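Local coordinates for protein decapping nuclease RAI1 (Scheffersomyces stipitis, PDB 5BTO) that hydrolyses the NAD cap of NAD-capped RNAs, using a divalent metal cation, and stimulates the exoribonuclease RAT1, at residues A[30-35]-A[216-221]. Sequence-based numbering, arbitrary orientation.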
ATOM      1  N   PHE A  30     -18.839 -19.726 -22.356  1.00 17.16           N
ATOM      2  CA  PHE A  30     -18.528 -20.181 -23.715  1.00 16.27           C
ATOM      3  C   PHE A  30     -17.092 -20.677 -23.802  1.00 16.41           C
ATOM      4  O   PHE A  30     -16.323 -20.512 -22.862  1.00 16.46           O
ATOM      5  CB  PHE A  30     -18.824 -19.101 -24.784  1.00 17.22           C
ATOM      6  CG  PHE A  30     -18.046 -17.807 -24.621  1.00 18.46           C
ATOM      7  CD1 PHE A  30     -18.555 -16.766 -23.853  1.00 18.17           C
ATOM      8  CD2 PHE A  30     -16.845 -17.604 -25.293  1.00 19.30           C
ATOM      9  CE1 PHE A  30     -17.862 -15.560 -23.722  1.00 19.12           C
ATOM     10  CE2 PHE A  30     -16.137 -16.386 -25.163  1.00 19.79           C
ATOM     11  CZ  PHE A  30     -16.660 -15.374 -24.388  1.00 18.87           C
ATOM     12  N   ALA A  31     -16.738 -21.289 -24.924  1.00 16.18           N
ATOM     13  CA  ALA A  31     -15.372 -21.738 -25.130  1.00 17.92           C
ATOM     14  C   ALA A  31     -14.967 -21.469 -26.561  1.00 17.91           C
ATOM     15  O   ALA A  31     -15.813 -21.233 -27.418  1.00 19.32           O
ATOM     16  CB  ALA A  31     -15.241 -23.238 -24.794  1.00 17.74           C
ATOM     17  N   PHE A  32     -13.664 -21.463 -26.815  1.00 18.25           N
ATOM     18  CA  PHE A  32     -13.161 -21.483 -28.181  1.00 17.92           C
ATOM     19  C   PHE A  32     -11.856 -22.262 -28.220  1.00 18.19           C
ATOM     20  O   PHE A  32     -11.350 -22.666 -27.173  1.00 18.57           O
ATOM     21  CB  PHE A  32     -13.051 -20.067 -28.787  1.00 16.45           C
ATOM     22  CG  PHE A  32     -12.043 -19.154 -28.113  1.00 18.32           C
ATOM     23  CD1 PHE A  32     -12.375 -18.456 -26.961  1.00 17.33           C
ATOM     24  CD2 PHE A  32     -10.788 -18.954 -28.673  1.00 19.41           C
ATOM     25  CE1 PHE A  32     -11.456 -17.591 -26.362  1.00 17.35           C
ATOM     26  CE2 PHE A  32      -9.863 -18.087 -28.084  1.00 20.68           C
ATOM     27  CZ  PHE A  32     -10.199 -17.405 -26.930  1.00 17.98           C
ATOM     28  N   ALA A  33     -11.335 -22.522 -29.411  1.00 18.16           N
ATOM     29  CA  ALA A  33     -10.117 -23.316 -29.505  1.00 18.08           C
ATOM     30  C   ALA A  33      -9.200 -22.832 -30.615  1.00 20.29           C
ATOM     31  O   ALA A  33      -9.618 -22.111 -31.514  1.00 22.95           O
ATOM     32  CB  ALA A  33     -10.465 -24.809 -29.700  1.00 18.89           C
ATOM     33  N   ARG A  34      -7.933 -23.213 -30.527  1.00 22.71           N
ATOM     34  CA  ARG A  34      -7.013 -23.052 -31.640  1.00 23.42           C
ATOM     35  C   ARG A  34      -6.672 -24.466 -32.109  1.00 24.12           C
ATOM     36  O   ARG A  34      -6.340 -25.323 -31.291  1.00 23.69           O
ATOM     37  CB  ARG A  34      -5.756 -22.297 -31.198  1.00 24.70           C
ATOM     38  CG  ARG A  34      -4.794 -21.948 -32.331  1.00 26.55           C
ATOM     39  CD  ARG A  34      -3.667 -21.041 -31.845  1.00 29.90           C
ATOM     40  NE  ARG A  34      -2.701 -21.760 -31.020  1.00 31.75           N
ATOM     41  CZ  ARG A  34      -1.792 -21.175 -30.245  1.00 33.51           C
ATOM     42  NH1 ARG A  34      -1.719 -19.851 -30.179  1.00 34.17           N
ATOM     43  NH2 ARG A  34      -0.958 -21.917 -29.531  1.00 35.17           N
ATOM     44  N   ASP A  35      -6.791 -24.728 -33.407  1.00 27.53           N
ATOM     45  CA  ASP A  35      -6.569 -26.085 -33.902  1.00 32.13           C
ATOM     46  C   ASP A  35      -5.110 -26.351 -34.250  1.00 35.42           C
ATOM     47  O   ASP A  35      -4.245 -25.494 -34.048  1.00 34.54           O
ATOM     48  CB  ASP A  35      -7.508 -26.447 -35.068  1.00 34.29           C
ATOM     49  CG  ASP A  35      -7.231 -25.652 -36.334  1.00 38.74           C
ATOM     50  OD1 ASP A  35      -6.123 -25.091 -36.481  1.00 40.06           O
ATOM     51  OD2 ASP A  35      -8.129 -25.604 -37.203  1.00 40.61           O
ATOM     52  N   GLN A 216      -5.059 -25.607 -28.611  1.00 23.70           N
ATOM     53  CA  GLN A 216      -5.465 -25.032 -27.335  1.00 23.81           C
ATOM     54  C   GLN A 216      -6.974 -25.074 -27.191  1.00 22.53           C
ATOM     55  O   GLN A 216      -7.700 -24.756 -28.135  1.00 23.28           O
ATOM     56  CB  GLN A 216      -5.023 -23.572 -27.227  1.00 26.56           C
ATOM     57  CG  GLN A 216      -3.535 -23.349 -27.155  1.00 29.05           C
ATOM     58  CD  GLN A 216      -3.206 -21.886 -26.954  1.00 35.36           C
ATOM     59  OE1 GLN A 216      -3.999 -21.007 -27.300  1.00 38.75           O
ATOM     60  NE2 GLN A 216      -2.037 -21.615 -26.389  1.00 37.14           N
ATOM     61  N   TYR A 217      -7.441 -25.443 -26.002  1.00 20.33           N
ATOM     62  CA  TYR A 217      -8.861 -25.389 -25.670  1.00 17.53           C
ATOM     63  C   TYR A 217      -9.043 -24.299 -24.621  1.00 17.83           C
ATOM     64  O   TYR A 217      -8.401 -24.332 -23.562  1.00 16.78           O
ATOM     65  CB  TYR A 217      -9.334 -26.745 -25.134  1.00 16.01           C
ATOM     66  CG  TYR A 217     -10.769 -26.756 -24.636  1.00 18.49           C
ATOM     67  CD1 TYR A 217     -11.834 -26.698 -25.524  1.00 21.19           C
ATOM     68  CD2 TYR A 217     -11.054 -26.837 -23.283  1.00 22.53           C
ATOM     69  CE1 TYR A 217     -13.140 -26.709 -25.077  1.00 20.18           C
ATOM     70  CE2 TYR A 217     -12.364 -26.854 -22.823  1.00 21.17           C
ATOM     71  CZ  TYR A 217     -13.401 -26.789 -23.726  1.00 20.76           C
ATOM     72  OH  TYR A 217     -14.700 -26.813 -23.277  1.00 20.48           O
ATOM     73  N   ILE A 218      -9.877 -23.309 -24.922  1.00 16.27           N
ATOM     74  CA  ILE A 218      -9.977 -22.131 -24.058  1.00 15.08           C
ATOM     75  C   ILE A 218     -11.376 -22.015 -23.482  1.00 16.37           C
ATOM     76  O   ILE A 218     -12.354 -21.895 -24.227  1.00 18.64           O
ATOM     77  CB  ILE A 218      -9.670 -20.824 -24.828  1.00 17.34           C
ATOM     78  CG1 ILE A 218      -8.352 -20.933 -25.593  1.00 23.83           C
ATOM     79  CG2 ILE A 218      -9.655 -19.609 -23.873  1.00 17.60           C
ATOM     80  CD1 ILE A 218      -7.144 -21.078 -24.706  1.00 25.29           C
ATOM     81  N   SER A 219     -11.464 -22.068 -22.157  1.00 14.39           N
ATOM     82  CA  SER A 219     -12.721 -21.869 -21.458  1.00 14.75           C
ATOM     83  C   SER A 219     -12.852 -20.392 -21.078  1.00 15.37           C
ATOM     84  O   SER A 219     -11.897 -19.767 -20.618  1.00 16.47           O
ATOM     85  CB  SER A 219     -12.776 -22.749 -20.203  1.00 16.70           C
ATOM     86  OG  SER A 219     -13.907 -22.447 -19.398  1.00 16.69           O
ATOM     87  N   VAL A 220     -14.036 -19.832 -21.274  1.00 14.02           N
ATOM     88  CA  VAL A 220     -14.285 -18.457 -20.854  1.00 13.60           C
ATOM     89  C   VAL A 220     -15.383 -18.445 -19.803  1.00 15.03           C
ATOM     90  O   VAL A 220     -16.496 -18.943 -20.033  1.00 16.18           O
ATOM     91  CB  VAL A 220     -14.670 -17.544 -22.033  1.00 14.36           C
ATOM     92  CG1 VAL A 220     -14.677 -16.079 -21.575  1.00 15.17           C
ATOM     93  CG2 VAL A 220     -13.698 -17.740 -23.182  1.00 16.57           C
ATOM     94  N   ILE A 221     -15.060 -17.870 -18.650  1.00 15.04           N
ATOM     95  CA  ILE A 221     -15.902 -17.983 -17.472  1.00 14.36           C
ATOM     96  C   ILE A 221     -16.327 -16.623 -16.965  1.00 14.21           C
ATOM     97  O   ILE A 221     -15.664 -15.616 -17.230  1.00 16.28           O
ATOM     98  CB  ILE A 221     -15.160 -18.714 -16.316  1.00 13.44           C
ATOM     99  CG1 ILE A 221     -13.961 -17.888 -15.827  1.00 16.25           C
ATOM    100  CG2 ILE A 221     -14.683 -20.095 -16.776  1.00 16.20           C
ATOM    101  CD1 ILE A 221     -13.420 -18.359 -14.492  1.00 17.93           C
TER
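F30 and F32 each set CG between the backbone N and the carbonyl carbon (chi1 60° and 65°), which swings both rings back over the neighbouring strand, onto V220 and I218. CB of V220 lies over the F30 ring, 3.8 Å from its centroid and displaced toward the rim. The two methyls of V220 divide the ring: CG2 meets CE2 at 3.4 Å, and CG1 meets CZ. The F32 ring takes CB of I218 above its centre, 4.0 Å from the centroid. These two CB contacts are CH-pi; CG2 of V220 at the F32 edge is a plain apolar touch. On the sheet face that bears F30 and F32, the guanidinium of R34 and the amide of Q216 stack with their planes 15° apart. They share no hydrogen bond: NH2 of R34 and NE2 of Q216, 3.3 Å apart, are both donors. R34 NE instead bonds to the backbone O of Y214. On the opposite sheet face, CB of A31 rests against the Y217 ring, whose OH bonds to Y254 and K48.

Residues 30-34 and 216-221 pair as antiparallel neighbours in the large mixed sheet of this PD-(D/E)XK nuclease. The side chain of I218 is about 4 Å from that of E235, and the side chain of F32 about 4 Å from that of Y114, both substrate-binding residues. F30, F32 and R34 form hydrogen-bonded pairs with V220, I218 and Q216. The F32-I218 pair is bonded in both directions, with I218 N to F32 O at 2.8 Å. The bond from F30 N to V220 O is weak, at 3.4 Å. Helix 87-101 packs on both phenylalanines. Replacing F30 by an alanine would probably leave V220 CB without its ring and open a gap toward that helix. Backbone bonds thus fix the register, while the side chains add apolar contact and a stack that leaves the guanidinium to bond elsewhere.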